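Local coordinates for extracellular solute-binding protein (Bordetella parapertussis, PDB 3PU5) that probably captures a small solute, perhaps a polyamine, outside the cytoplasmic membrane and hands it to an ABC transporter, at residues Leu90-Glu95 / Ala279-Val284; Tyr108-Val113 / Arg293-Asp298; Glu95-Asp100 / Asp298-Val303; Lys23-Pro28 / Glu266-Phe271. One frame throughout, in Å; residues are numbered along the deposited sequence.

Contact 1 (Leu90-Glu95 / Ala279-Val284)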
loop_
_atom_site.group_PDB
_atom_site.type_symbol
_atom_site.label_atom_id
_atom_site.label_comp_id
_atom_site.label_asym_id
_atom_site.label_seq_id
_atom_site.Cartn_x
_atom_site.Cartn_y
_atom_site.Cartn_z
ATOM N N LEU A 90 -10.411 -15.207 5.296
ATOM C CA LEU A 90 -11.118 -13.966 4.972
ATOM C C LEU A 90 -11.990 -13.484 6.137
ATOM O O LEU A 90 -12.315 -12.296 6.233
ATOM C CB LEU A 90 -11.961 -14.128 3.704
ATOM C CG LEU A 90 -11.190 -14.202 2.384
ATOM C CD1 LEU A 90 -12.133 -14.480 1.205
ATOM C CD2 LEU A 90 -10.394 -12.914 2.150
ATOM N N ALA A 91 -12.362 -14.402 7.025
ATOM C CA ALA A 91 -13.167 -14.027 8.188
ATOM C C ALA A 91 -12.385 -13.121 9.133
ATOM O O ALA A 91 -12.975 -12.356 9.896
ATOM C CB ALA A 91 -13.671 -15.270 8.926
ATOM N N ASP A 92 -11.056 -13.203 9.074
ATOM C CA ASP A 92 -10.197 -12.407 9.952
ATOM C C ASP A 92 -9.629 -11.154 9.291
ATOM O O ASP A 92 -8.808 -10.451 9.876
ATOM C CB ASP A 92 -9.073 -13.273 10.493
ATOM C CG ASP A 92 -9.598 -14.454 11.267
ATOM O OD1 ASP A 92 -10.509 -14.247 12.096
ATOM O OD2 ASP A 92 -9.126 -15.584 11.032
ATOM N N VAL A 93 -10.069 -10.886 8.068
ATOM C CA VAL A 93 -9.637 -9.707 7.338
ATOM C C VAL A 93 -10.758 -8.672 7.344
ATOM O O VAL A 93 -11.856 -8.953 6.877
ATOM C CB VAL A 93 -9.282 -10.071 5.885
ATOM C CG1 VAL A 93 -8.863 -8.830 5.106
ATOM C CG2 VAL A 93 -8.204 -11.139 5.867
ATOM N N PRO A 94 -10.496 -7.478 7.905
ATOM C CA PRO A 94 -11.516 -6.421 7.897
ATOM C C PRO A 94 -12.028 -6.087 6.485
ATOM O O PRO A 94 -11.291 -6.170 5.504
ATOM C CB PRO A 94 -10.784 -5.221 8.511
ATOM C CG PRO A 94 -9.776 -5.857 9.454
ATOM C CD PRO A 94 -9.327 -7.119 8.728
ATOM N N GLU A 95 -13.296 -5.698 6.405
ATOM C CA GLU A 95 -13.966 -5.460 5.132
ATOM C C GLU A 95 -13.253 -4.457 4.217
ATOM O O GLU A 95 -13.277 -4.604 3.000
ATOM C CB GLU A 95 -15.412 -5.009 5.389
ATOM C CG GLU A 95 -16.234 -4.740 4.132
ATOM C CD GLU A 95 -16.299 -5.935 3.182
ATOM O OE1 GLU A 95 -16.346 -7.090 3.667
ATOM O OE2 GLU A 95 -16.309 -5.714 1.944
ATOM N N ALA A 279 -0.239 -6.207 8.564
ATOM C CA ALA A 279 -0.992 -7.398 8.180
ATOM C C ALA A 279 -2.471 -7.085 8.048
ATOM O O ALA A 279 -3.017 -6.292 8.822
ATOM C CB ALA A 279 -0.797 -8.497 9.204
ATOM N N VAL A 280 -3.121 -7.722 7.079
ATOM C CA VAL A 280 -4.558 -7.544 6.883
ATOM C C VAL A 280 -5.381 -8.539 7.714
ATOM O O VAL A 280 -6.606 -8.482 7.732
ATOM C CB VAL A 280 -4.947 -7.663 5.396
ATOM C CG1 VAL A 280 -4.218 -6.598 4.570
ATOM C CG2 VAL A 280 -4.625 -9.064 4.874
ATOM N N ASN A 281 -4.700 -9.453 8.396
ATOM C CA ASN A 281 -5.359 -10.382 9.308
ATOM C C ASN A 281 -5.355 -9.760 10.714
ATOM O O ASN A 281 -4.292 -9.480 11.265
ATOM C CB ASN A 281 -4.632 -11.727 9.288
ATOM C CG ASN A 281 -5.392 -12.829 10.025
ATOM O OD1 ASN A 281 -5.919 -12.617 11.117
ATOM N ND2 ASN A 281 -5.428 -14.014 9.437
ATOM N N ARG A 282 -6.539 -9.505 11.270
ATOM C CA ARG A 282 -6.640 -8.830 12.554
ATOM C C ARG A 282 -6.086 -9.647 13.727
ATOM O O ARG A 282 -5.907 -9.109 14.818
ATOM C CB ARG A 282 -8.091 -8.425 12.846
ATOM C CG ARG A 282 -8.993 -9.600 13.163
ATOM C CD ARG A 282 -10.333 -9.143 13.747
ATOM N NE ARG A 282 -11.067 -8.236 12.866
ATOM C CZ ARG A 282 -11.844 -8.635 11.865
ATOM N NH1 ARG A 282 -11.991 -9.932 11.619
ATOM N NH2 ARG A 282 -12.481 -7.736 11.116
ATOM N N LYS A 283 -5.836 -10.935 13.510
ATOM C CA LYS A 283 -5.341 -11.807 14.577
ATOM C C LYS A 283 -3.851 -11.602 14.843
ATOM O O LYS A 283 -3.348 -11.959 15.912
ATOM C CB LYS A 283 -5.556 -13.265 14.217
ATOM C CG LYS A 283 -6.969 -13.793 14.371
ATOM C CD LYS A 283 -6.922 -15.297 14.173
ATOM C CE LYS A 283 -8.158 -16.000 14.703
ATOM N NZ LYS A 283 -7.793 -17.386 15.133
ATOM N N VAL A 284 -3.139 -11.047 13.867
ATOM C CA VAL A 284 -1.684 -10.905 13.992
ATOM C C VAL A 284 -1.265 -9.981 15.144
ATOM O O VAL A 284 -1.737 -8.850 15.246
ATOM C CB VAL A 284 -1.033 -10.443 12.664
ATOM C CG1 VAL A 284 0.419 -10.085 12.877
ATOM C CG2 VAL A 284 -1.156 -11.534 11.600
HETATM O O HOH W 1 -13.902 -9.248 8.803
HETATM O O HOH W 2 -11.579 -12.054 13.314
#

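Contact 2 (Tyr108-Val113 / Arg293-Asp298)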
loop_
_atom_site.group_PDB
_atom_site.type_symbol
_atom_site.label_atom_id
_atom_site.label_comp_id
_atom_site.label_asym_id
_atom_site.label_seq_id
_atom_site.Cartn_x
_atom_site.Cartn_y
_atom_site.Cartn_z
ATOM N N TYR A 108 -3.238 -8.081 0.587
ATOM C CA TYR A 108 -2.541 -9.077 1.403
ATOM C C TYR A 108 -1.383 -8.509 2.222
ATOM O O TYR A 108 -0.675 -9.249 2.901
ATOM C CB TYR A 108 -2.123 -10.319 0.597
ATOM C CG TYR A 108 -1.081 -10.151 -0.503
ATOM C CD1 TYR A 108 0.265 -10.459 -0.271
ATOM C CD2 TYR A 108 -1.454 -9.784 -1.796
ATOM C CE1 TYR A 108 1.218 -10.365 -1.298
ATOM C CE2 TYR A 108 -0.511 -9.681 -2.825
ATOM C CZ TYR A 108 0.817 -9.973 -2.569
ATOM O OH TYR A 108 1.738 -9.878 -3.588
ATOM N N ASP A 109 -1.202 -7.194 2.132
ATOM C CA ASP A 109 -0.446 -6.428 3.123
ATOM C C ASP A 109 -0.840 -4.964 2.942
ATOM O O ASP A 109 -1.492 -4.614 1.963
ATOM C CB ASP A 109 1.081 -6.651 2.997
ATOM C CG ASP A 109 1.693 -5.978 1.764
ATOM O OD1 ASP A 109 1.650 -4.735 1.679
ATOM O OD2 ASP A 109 2.245 -6.688 0.893
ATOM N N TYR A 110 -0.486 -4.112 3.892
ATOM C CA TYR A 110 -0.665 -2.680 3.672
ATOM C C TYR A 110 0.577 -1.900 4.123
ATOM O O TYR A 110 1.174 -2.204 5.155
ATOM C CB TYR A 110 -1.986 -2.151 4.293
ATOM C CG TYR A 110 -2.066 -2.192 5.807
ATOM C CD1 TYR A 110 -1.549 -1.158 6.572
ATOM C CD2 TYR A 110 -2.671 -3.263 6.474
ATOM C CE1 TYR A 110 -1.619 -1.186 7.950
ATOM C CE2 TYR A 110 -2.735 -3.300 7.860
ATOM C CZ TYR A 110 -2.203 -2.262 8.590
ATOM O OH TYR A 110 -2.253 -2.277 9.966
ATOM N N SER A 111 0.999 -0.946 3.300
ATOM C CA SER A 111 2.007 0.031 3.713
ATOM C C SER A 111 1.310 1.373 3.838
ATOM O O SER A 111 0.360 1.646 3.096
ATOM C CB SER A 111 3.172 0.103 2.717
ATOM O OG SER A 111 2.747 0.600 1.465
ATOM N N SER A 112 1.762 2.202 4.782
ATOM C CA SER A 112 0.993 3.371 5.202
ATOM C C SER A 112 1.746 4.685 5.066
ATOM O O SER A 112 2.850 4.832 5.598
ATOM C CB SER A 112 0.554 3.220 6.667
ATOM O OG SER A 112 -0.168 2.027 6.847
ATOM N N VAL A 113 1.136 5.640 4.371
ATOM C CA VAL A 113 1.684 6.983 4.303
ATOM C C VAL A 113 1.262 7.784 5.531
ATOM O O VAL A 113 0.066 7.944 5.808
ATOM C CB VAL A 113 1.257 7.728 3.029
ATOM C CG1 VAL A 113 1.889 9.127 3.000
ATOM C CG2 VAL A 113 1.671 6.932 1.791
ATOM N N ARG A 293 4.656 0.972 16.974
ATOM C CA ARG A 293 4.705 2.037 15.969
ATOM C C ARG A 293 3.899 1.800 14.688
ATOM O O ARG A 293 3.432 2.755 14.061
ATOM C CB ARG A 293 6.159 2.429 15.653
ATOM C CG ARG A 293 7.080 1.263 15.375
ATOM C CD ARG A 293 8.530 1.712 15.332
ATOM N NE ARG A 293 9.416 0.590 15.038
ATOM C CZ ARG A 293 10.674 0.702 14.622
ATOM N NH1 ARG A 293 11.214 1.898 14.437
ATOM N NH2 ARG A 293 11.391 -0.389 14.384
ATOM N N LEU A 294 3.744 0.543 14.293
ATOM C CA LEU A 294 2.906 0.220 13.155
ATOM C C LEU A 294 1.502 0.756 13.395
ATOM O O LEU A 294 0.932 0.542 14.462
ATOM C CB LEU A 294 2.845 -1.286 12.963
ATOM C CG LEU A 294 2.352 -1.724 11.591
ATOM C CD1 LEU A 294 3.460 -1.503 10.589
ATOM C CD2 LEU A 294 1.940 -3.187 11.633
ATOM N N PRO A 295 0.934 1.460 12.403
ATOM C CA PRO A 295 -0.425 1.992 12.607
ATOM C C PRO A 295 -1.432 0.849 12.713
ATOM O O PRO A 295 -1.297 -0.162 12.020
ATOM C CB PRO A 295 -0.684 2.805 11.327
ATOM C CG PRO A 295 0.216 2.128 10.285
ATOM C CD PRO A 295 1.470 1.809 11.071
ATOM N N SER A 296 -2.427 1.023 13.575
ATOM C CA SER A 296 -3.423 -0.004 13.845
ATOM C C SER A 296 -4.215 -0.390 12.598
ATOM O O SER A 296 -4.589 0.459 11.793
ATOM C CB SER A 296 -4.392 0.484 14.929
ATOM O OG SER A 296 -5.399 -0.480 15.158
ATOM N N ILE A 297 -4.493 -1.681 12.471
ATOM C CA ILE A 297 -5.254 -2.207 11.350
ATOM C C ILE A 297 -6.615 -1.516 11.267
ATOM O O ILE A 297 -7.149 -1.303 10.173
ATOM C CB ILE A 297 -5.415 -3.748 11.461
ATOM C CG1 ILE A 297 -6.044 -4.345 10.199
ATOM C CG2 ILE A 297 -6.220 -4.133 12.707
ATOM C CD1 ILE A 297 -6.080 -5.877 10.224
ATOM N N ASP A 298 -7.154 -1.134 12.423
ATOM C CA ASP A 298 -8.474 -0.518 12.483
ATOM C C ASP A 298 -8.462 0.956 12.122
ATOM O O ASP A 298 -9.481 1.496 11.726
ATOM C CB ASP A 298 -9.069 -0.687 13.886
ATOM C CG ASP A 298 -9.171 -2.138 14.294
ATOM O OD1 ASP A 298 -8.748 -2.477 15.424
ATOM O OD2 ASP A 298 -9.654 -2.942 13.466
#

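Contact 3 (Glu95-Asp100 / Asp298-Val303)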
loop_
_atom_site.group_PDB
_atom_site.type_symbol
_atom_site.label_atom_id
_atom_site.label_comp_id
_atom_site.label_asym_id
_atom_site.label_seq_id
_atom_site.Cartn_x
_atom_site.Cartn_y
_atom_site.Cartn_z
ATOM N N GLU A 95 -13.296 -5.698 6.405
ATOM C CA GLU A 95 -13.966 -5.460 5.132
ATOM C C GLU A 95 -13.253 -4.457 4.217
ATOM O O GLU A 95 -13.277 -4.604 3.000
ATOM C CB GLU A 95 -15.412 -5.009 5.389
ATOM C CG GLU A 95 -16.234 -4.740 4.132
ATOM C CD GLU A 95 -16.299 -5.935 3.182
ATOM O OE1 GLU A 95 -16.346 -7.090 3.667
ATOM O OE2 GLU A 95 -16.309 -5.714 1.944
ATOM N N LYS A 96 -12.634 -3.436 4.794
ATOM C CA LYS A 96 -11.978 -2.413 3.988
ATOM C C LYS A 96 -10.905 -2.959 3.048
ATOM O O LYS A 96 -10.663 -2.380 1.996
ATOM C CB LYS A 96 -11.374 -1.326 4.869
ATOM C CG LYS A 96 -10.289 -1.780 5.822
ATOM C CD LYS A 96 -9.773 -0.541 6.540
ATOM C CE LYS A 96 -9.119 -0.868 7.838
ATOM N NZ LYS A 96 -8.923 0.396 8.628
ATOM N N PHE A 97 -10.255 -4.057 3.436
ATOM C CA PHE A 97 -9.202 -4.658 2.615
ATOM C C PHE A 97 -9.779 -5.469 1.463
ATOM O O PHE A 97 -9.057 -5.860 0.539
ATOM C CB PHE A 97 -8.293 -5.536 3.476
ATOM C CG PHE A 97 -7.613 -4.783 4.567
ATOM C CD1 PHE A 97 -6.669 -3.815 4.265
ATOM C CD2 PHE A 97 -7.935 -5.016 5.893
ATOM C CE1 PHE A 97 -6.047 -3.093 5.256
ATOM C CE2 PHE A 97 -7.309 -4.290 6.913
ATOM C CZ PHE A 97 -6.362 -3.329 6.588
ATOM N N LYS A 98 -11.083 -5.712 1.530
ATOM C CA LYS A 98 -11.783 -6.502 0.527
ATOM C C LYS A 98 -12.773 -5.671 -0.297
ATOM O O LYS A 98 -13.247 -6.112 -1.348
ATOM C CB LYS A 98 -12.525 -7.648 1.218
ATOM C CG LYS A 98 -11.641 -8.499 2.131
ATOM C CD LYS A 98 -12.438 -9.631 2.782
ATOM C CE LYS A 98 -13.136 -9.191 4.055
ATOM N NZ LYS A 98 -13.734 -10.373 4.739
ATOM N N ALA A 99 -13.076 -4.468 0.182
ATOM C CA ALA A 99 -14.188 -3.683 -0.353
ATOM C C ALA A 99 -14.143 -3.405 -1.858
ATOM O O ALA A 99 -15.181 -3.401 -2.508
ATOM C CB ALA A 99 -14.351 -2.374 0.417
ATOM N N ASP A 100 -12.962 -3.174 -2.418
ATOM C CA ASP A 100 -12.887 -2.827 -3.836
ATOM C C ASP A 100 -13.071 -4.026 -4.785
ATOM O O ASP A 100 -13.303 -3.849 -5.977
ATOM C CB ASP A 100 -11.558 -2.121 -4.151
ATOM C CG ASP A 100 -11.497 -0.695 -3.602
ATOM O OD1 ASP A 100 -12.561 -0.122 -3.279
ATOM O OD2 ASP A 100 -10.387 -0.141 -3.501
ATOM N N ASP A 298 -7.154 -1.134 12.423
ATOM C CA ASP A 298 -8.474 -0.518 12.483
ATOM C C ASP A 298 -8.462 0.956 12.122
ATOM O O ASP A 298 -9.481 1.496 11.726
ATOM C CB ASP A 298 -9.069 -0.687 13.886
ATOM C CG ASP A 298 -9.171 -2.138 14.294
ATOM O OD1 ASP A 298 -8.748 -2.477 15.424
ATOM O OD2 ASP A 298 -9.654 -2.942 13.466
ATOM N N SER A 299 -7.310 1.603 12.258
ATOM C CA SER A 299 -7.225 3.047 12.086
ATOM C C SER A 299 -6.867 3.510 10.668
ATOM O O SER A 299 -7.184 4.640 10.287
ATOM C CB SER A 299 -6.215 3.634 13.074
ATOM O OG SER A 299 -4.892 3.259 12.712
ATOM N N VAL A 300 -6.189 2.666 9.893
ATOM C CA VAL A 300 -5.671 3.121 8.596
ATOM C C VAL A 300 -6.801 3.367 7.603
ATOM O O VAL A 300 -7.834 2.707 7.655
ATOM C CB VAL A 300 -4.615 2.153 7.982
ATOM C CG1 VAL A 300 -3.380 2.056 8.882
ATOM C CG2 VAL A 300 -5.207 0.770 7.723
ATOM N N GLN A 301 -6.591 4.323 6.701
ATOM C CA GLN A 301 -7.603 4.714 5.729
ATOM C C GLN A 301 -7.210 4.258 4.333
ATOM O O GLN A 301 -6.071 4.464 3.898
ATOM C CB GLN A 301 -7.784 6.238 5.727
ATOM C CG GLN A 301 -8.190 6.807 7.073
ATOM C CD GLN A 301 -9.581 6.375 7.491
ATOM O OE1 GLN A 301 -10.559 6.645 6.797
ATOM N NE2 GLN A 301 -9.678 5.700 8.636
ATOM N N LEU A 302 -8.159 3.648 3.632
ATOM C CA LEU A 302 -7.940 3.218 2.263
ATOM C C LEU A 302 -8.884 3.976 1.349
ATOM O O LEU A 302 -10.077 4.085 1.633
ATOM C CB LEU A 302 -8.196 1.717 2.114
ATOM C CG LEU A 302 -7.179 0.784 2.769
ATOM C CD1 LEU A 302 -7.421 0.697 4.266
ATOM C CD2 LEU A 302 -7.283 -0.586 2.140
ATOM N N VAL A 303 -8.348 4.498 0.254
ATOM C CA VAL A 303 -9.154 5.238 -0.701
ATOM C C VAL A 303 -9.656 4.311 -1.809
ATOM O O VAL A 303 -8.917 3.463 -2.303
ATOM C CB VAL A 303 -8.362 6.400 -1.305
ATOM C CG1 VAL A 303 -9.262 7.240 -2.210
ATOM C CG2 VAL A 303 -7.750 7.259 -0.190
#

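Contact 4 (Lys23-Pro28 / Glu266-Phe271)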
loop_
_atom_site.group_PDB
_atom_site.type_symbol
_atom_site.label_atom_id
_atom_site.label_comp_id
_atom_site.label_asym_id
_atom_site.label_seq_id
_atom_site.Cartn_x
_atom_site.Cartn_y
_atom_site.Cartn_z
ATOM N N LYS A 23 9.971 -16.809 0.814
ATOM C CA LYS A 23 10.433 -17.258 2.124
ATOM C C LYS A 23 9.300 -17.459 3.138
ATOM O O LYS A 23 9.290 -18.435 3.908
ATOM C CB LYS A 23 11.439 -16.242 2.667
ATOM C CG LYS A 23 12.121 -16.640 3.965
ATOM C CD LYS A 23 13.108 -15.561 4.391
ATOM C CE LYS A 23 13.968 -16.001 5.566
ATOM N NZ LYS A 23 14.845 -14.883 6.040
ATOM N N HIS A 24 8.344 -16.537 3.145
ATOM C CA HIS A 24 7.354 -16.505 4.222
ATOM C C HIS A 24 5.959 -16.982 3.845
ATOM O O HIS A 24 5.121 -17.225 4.722
ATOM C CB HIS A 24 7.310 -15.110 4.848
ATOM C CG HIS A 24 8.621 -14.691 5.432
ATOM N ND1 HIS A 24 9.178 -15.318 6.526
ATOM C CD2 HIS A 24 9.504 -13.738 5.055
ATOM C CE1 HIS A 24 10.339 -14.757 6.807
ATOM N NE2 HIS A 24 10.561 -13.795 5.928
HETATM N N MSE A 25 5.709 -17.123 2.545
HETATM C CA MSE A 25 4.411 -17.603 2.088
HETATM C C MSE A 25 4.517 -18.872 1.241
HETATM O O MSE A 25 3.923 -19.891 1.576
HETATM C CB MSE A 25 3.677 -16.496 1.329
HETATM C CG MSE A 25 3.434 -15.246 2.180
HETATM SE SE MSE A 25 2.486 -13.835 1.222
HETATM C CE MSE A 25 1.863 -12.822 2.785
ATOM N N ALA A 26 5.279 -18.806 0.150
ATOM C CA ALA A 26 5.387 -19.926 -0.789
ATOM C C ALA A 26 6.055 -21.159 -0.175
ATOM O O ALA A 26 5.504 -22.252 -0.231
ATOM C CB ALA A 26 6.112 -19.503 -2.052
ATOM N N GLU A 27 7.230 -20.980 0.426
ATOM C CA GLU A 27 7.968 -22.114 0.994
ATOM C C GLU A 27 7.238 -22.820 2.151
ATOM O O GLU A 27 7.078 -24.038 2.122
ATOM C CB GLU A 27 9.399 -21.718 1.373
ATOM C CG GLU A 27 10.337 -21.583 0.168
ATOM C CD GLU A 27 11.661 -20.896 0.506
ATOM O OE1 GLU A 27 11.912 -20.625 1.699
ATOM O OE2 GLU A 27 12.459 -20.625 -0.419
ATOM N N PRO A 28 6.779 -22.060 3.166
ATOM C CA PRO A 28 6.014 -22.688 4.252
ATOM C C PRO A 28 4.769 -23.420 3.763
ATOM O O PRO A 28 4.454 -24.499 4.264
ATOM C CB PRO A 28 5.611 -21.498 5.128
ATOM C CG PRO A 28 6.687 -20.486 4.883
ATOM C CD PRO A 28 7.023 -20.630 3.424
ATOM N N GLU A 266 -0.173 -16.992 10.602
ATOM C CA GLU A 266 1.241 -17.358 10.624
ATOM C C GLU A 266 2.023 -16.688 9.488
ATOM O O GLU A 266 3.069 -16.072 9.710
ATOM C CB GLU A 266 1.379 -18.882 10.571
ATOM C CG GLU A 266 2.773 -19.410 10.249
ATOM C CD GLU A 266 2.804 -20.936 10.228
ATOM O OE1 GLU A 266 2.737 -21.547 11.315
ATOM O OE2 GLU A 266 2.884 -21.531 9.133
ATOM N N ALA A 267 1.506 -16.788 8.273
ATOM C CA ALA A 267 2.183 -16.204 7.124
ATOM C C ALA A 267 2.108 -14.675 7.147
ATOM O O ALA A 267 3.072 -13.991 6.809
ATOM C CB ALA A 267 1.607 -16.761 5.830
ATOM N N GLN A 268 0.964 -14.134 7.549
ATOM C CA GLN A 268 0.822 -12.687 7.625
ATOM C C GLN A 268 1.858 -12.106 8.577
ATOM O O GLN A 268 2.536 -11.119 8.263
ATOM C CB GLN A 268 -0.586 -12.301 8.063
ATOM C CG GLN A 268 -1.607 -12.386 6.944
ATOM C CD GLN A 268 -1.521 -11.202 6.000
ATOM O OE1 GLN A 268 -1.624 -10.056 6.429
ATOM N NE2 GLN A 268 -1.325 -11.472 4.709
ATOM N N LYS A 269 1.995 -12.721 9.748
ATOM C CA LYS A 269 2.959 -12.213 10.707
ATOM C C LYS A 269 4.376 -12.314 10.154
ATOM O O LYS A 269 5.149 -11.356 10.221
ATOM C CB LYS A 269 2.867 -12.961 12.033
ATOM C CG LYS A 269 3.804 -12.426 13.104
ATOM C CD LYS A 269 3.724 -13.298 14.349
ATOM C CE LYS A 269 4.119 -12.530 15.598
ATOM N NZ LYS A 269 5.469 -11.955 15.508
ATOM N N ALA A 270 4.721 -13.477 9.617
ATOM C CA ALA A 270 6.086 -13.718 9.166
ATOM C C ALA A 270 6.464 -12.777 8.020
ATOM O O ALA A 270 7.520 -12.163 8.042
ATOM C CB ALA A 270 6.260 -15.178 8.749
ATOM N N PHE A 271 5.587 -12.655 7.032
ATOM C CA PHE A 271 5.847 -11.783 5.889
ATOM C C PHE A 271 5.867 -10.306 6.303
ATOM O O PHE A 271 6.803 -9.581 5.972
ATOM C CB PHE A 271 4.821 -12.033 4.768
ATOM C CG PHE A 271 4.990 -11.128 3.568
ATOM C CD1 PHE A 271 6.023 -11.337 2.659
ATOM C CD2 PHE A 271 4.114 -10.065 3.355
ATOM C CE1 PHE A 271 6.176 -10.512 1.552
ATOM C CE2 PHE A 271 4.258 -9.236 2.253
ATOM C CZ PHE A 271 5.288 -9.460 1.346
#

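Contact 1 (Leu90-Glu95 / Ala279-Val284)
Arg282 places CG in the crowded position between its backbone N and carbonyl carbon (chi1 71°) and bends again at chi3 (58°), folding its guanidinium back over Ala91-Pro94. Asn281 swings CG anti to its own N instead (chi1 -170°), which brings OD1 against Asp92 CB and 2.9 Å from Lys283 N. That last bond makes an Asx turn on a type I beta turn from Asn281 to Val284, a loop of the two-lobed type II periplasmic-binding-protein fold. ND2 of the same amide donates to Leu263 O, so both ends of Asn281 are fixed. The turn docks on the last turn of 3-10 segment 90-92 through Arg282 N and Asp92 O, a nearly straight bond of 2.8 Å. At the guanidinium edge Arg282 NH1 gives Ala91 O a weak bond of 3.1 Å, while Pro94 CD lies over one face toward the rim. Asp92 OD1 and Arg282 NH1, 4.6 Å apart, are bridged by water 2. Water 1 joins NH2 to Val93 O. On the Val93 side, Val93 CA makes a CA-H...O contact with Val280 O at 3.3 Å, and the two valines lie side by side with Val93 CG1 4.1 Å from Val280 CB.

Contact 2 (Tyr108-Val113 / Arg293-Asp298)
Tyr110 and Pro295 make the tight part of this buried contact. Tyr110 points its CB at 293-298, and with CG set between backbone N and carbonyl carbon (chi1 66°) its OH donates to Pro295 O at 3.1 Å, tilted 21° from the carbonyl plane. The bond runs out from the ring edge, so the carbonyl fixes where the end of the phenol sits. Around the hydroxyl the packing is close: Ile297 CA comes within 3.3 Å of Tyr110 OH. The isoleucine side chain crosses the tyrosine at about a right angle, its CG1 4.2 Å from Tyr110 CE2. Phe97 meets the same ring with its plane turned by only about 15°, completing an aromatic and aliphatic cluster.

Two residues on, within strand 111-117, Ser112 also turns its CB to the loop, with OG 3.5 Å from Pro295 CG. Its polar partner is Ser239 OG on strand 238-246, so the proline merely leans against it. The looser side lies beyond Pro295: Ser296 directs its CB away, and exposed Asp298 returns its N to Ser296 OG in a weak bond of 3.3 Å. At the other end of the loop Arg293 turns to Glu221 and Asp222 in salt bridges. Strand 111-117 pairs antiparallel with 238-246, and the contact centre lies about 8 Å from the chain centre, consistent with the hinge region of a type II periplasmic binding protein.

Contact 3 (Glu95-Asp100 / Asp298-Val303)
Lys96 NZ donates to Val300 O at 2.7 Å, arriving in the carbonyl plane on a lone pair, and reaches Asp298 O in a weaker bond of 3.3 Å. Ile297 O, just before the segment, takes a further bond. The ammonium is thus gathered in by backbone carbonyls of one bend, which probably offers its charge a favourable electrostatic setting without a carboxylate in contact; Asp298 OD2 stays 5.9 Å from Lys96 NZ. The bend is braced by Gln301, whose NE2 donates to Ser299 O at 3.2 Å, from above that carbonyl's plane.

Working outward, the lysine owes its reach to its torsions: CG lies between backbone N and carbonyl carbon (chi1 62°) and the chain is extended from there to NZ. Its methylenes do apolar work on the way: CG sits over the centre of the Phe97 ring next door, and Lys96 CD presses on Leu302 CD1 at 3.5 Å, tighter than usual carbon contact. Leucine and lysine cross at about a right angle there. The other branch, Leu302 CD2, touches Phe97 CD1 at 3.9 Å, and Val300 CG2 stands 4.4 Å from Phe97 CZ, both obliquely to the ring. Toward the far end Asp100 OD2 only approaches Val303 O; its hydrogen bond is with Thr305 OG1, at the start of helix 305-322.

Through their backbones Phe97 bonds to Leu107 and Gln301 to Ala237 and Ser239. The contact therefore flanks the strands that probably cross between the lobes of a type II periplasmic-binding-protein fold.

Contact 4 (Lys23-Pro28 / Glu266-Phe271)
Met25, present as selenomethionine, reaches across from helix 15-33 to Phe271 on helix 265-275. The two segments approach to 8.7 Å between axes, with their directions 140° apart. From CB the chain leaves with CG anti to the carbonyl carbon (chi1 -60°) and then runs extended, which carries SE and CE across to the Phe271 ring. Met25 CG skirts Ala267 CB at 4.4 Å. SE stands over the face of the Phe271 ring, 4.6 Å from its centroid and 18° off the normal: a Met-aromatic contact. The methyl CE goes furthest, touching Phe271 CD2 at 3.6 Å and lying equally near CG and CB of that residue; it ends 4.0 Å from Gln268 NE2. That amide is already engaged, NE2 with Tyr108 O and OE1 with Val280 N, so the methyl abuts a group held in place.

His24 fills the other half of the interface. Its ring takes Ala270 O over the centre of one face, 3.7 Å above the plane, while Lys23 CG covers the opposite face. Ala270 CB touches ND1, and Ala267 CB touches His24 O. Small alanines thus receive the first helix where it is irregular, with a wider pi-type turn at 23-26 and a kink at Pro28. Phe17 meets Phe271 edge-to-face.

The chemistry implies dispersion where the methionine chalcogen (selenium here), its methyl and the alanines pack. Ala270 O over the His24 ring adds a polar contact without a hydrogen bond, and the bonds of Gln268 are used on Tyr108, Val280 and Ala262.

How the contacts relate
Contacts 1, 2 and 3 form one cluster: centres lie 12 Å apart between contacts 1 and 2, 11 Å between 1 and 3, and 10 Å between 2 and 3. Ile297 CD1 of contact 2 packs on Pro94 CG of contact 1 at 3.8 Å, and Ala279 O of contact 1 lies 3.2 Å from Tyr110 CE2 of contact 2. Val280 CG1 of contact 1 meets Phe97 CD1 of contact 3 at 3.7 Å. Contact 4 lies farther out, its centre 22 Å from that of contact 3 with nearest atoms about 8 Å apart. It touches contact 2 where Met25 CE packs 4.2 Å from Tyr108 CD1. Contact 2 is the innermost, consistent with a position near the hinge.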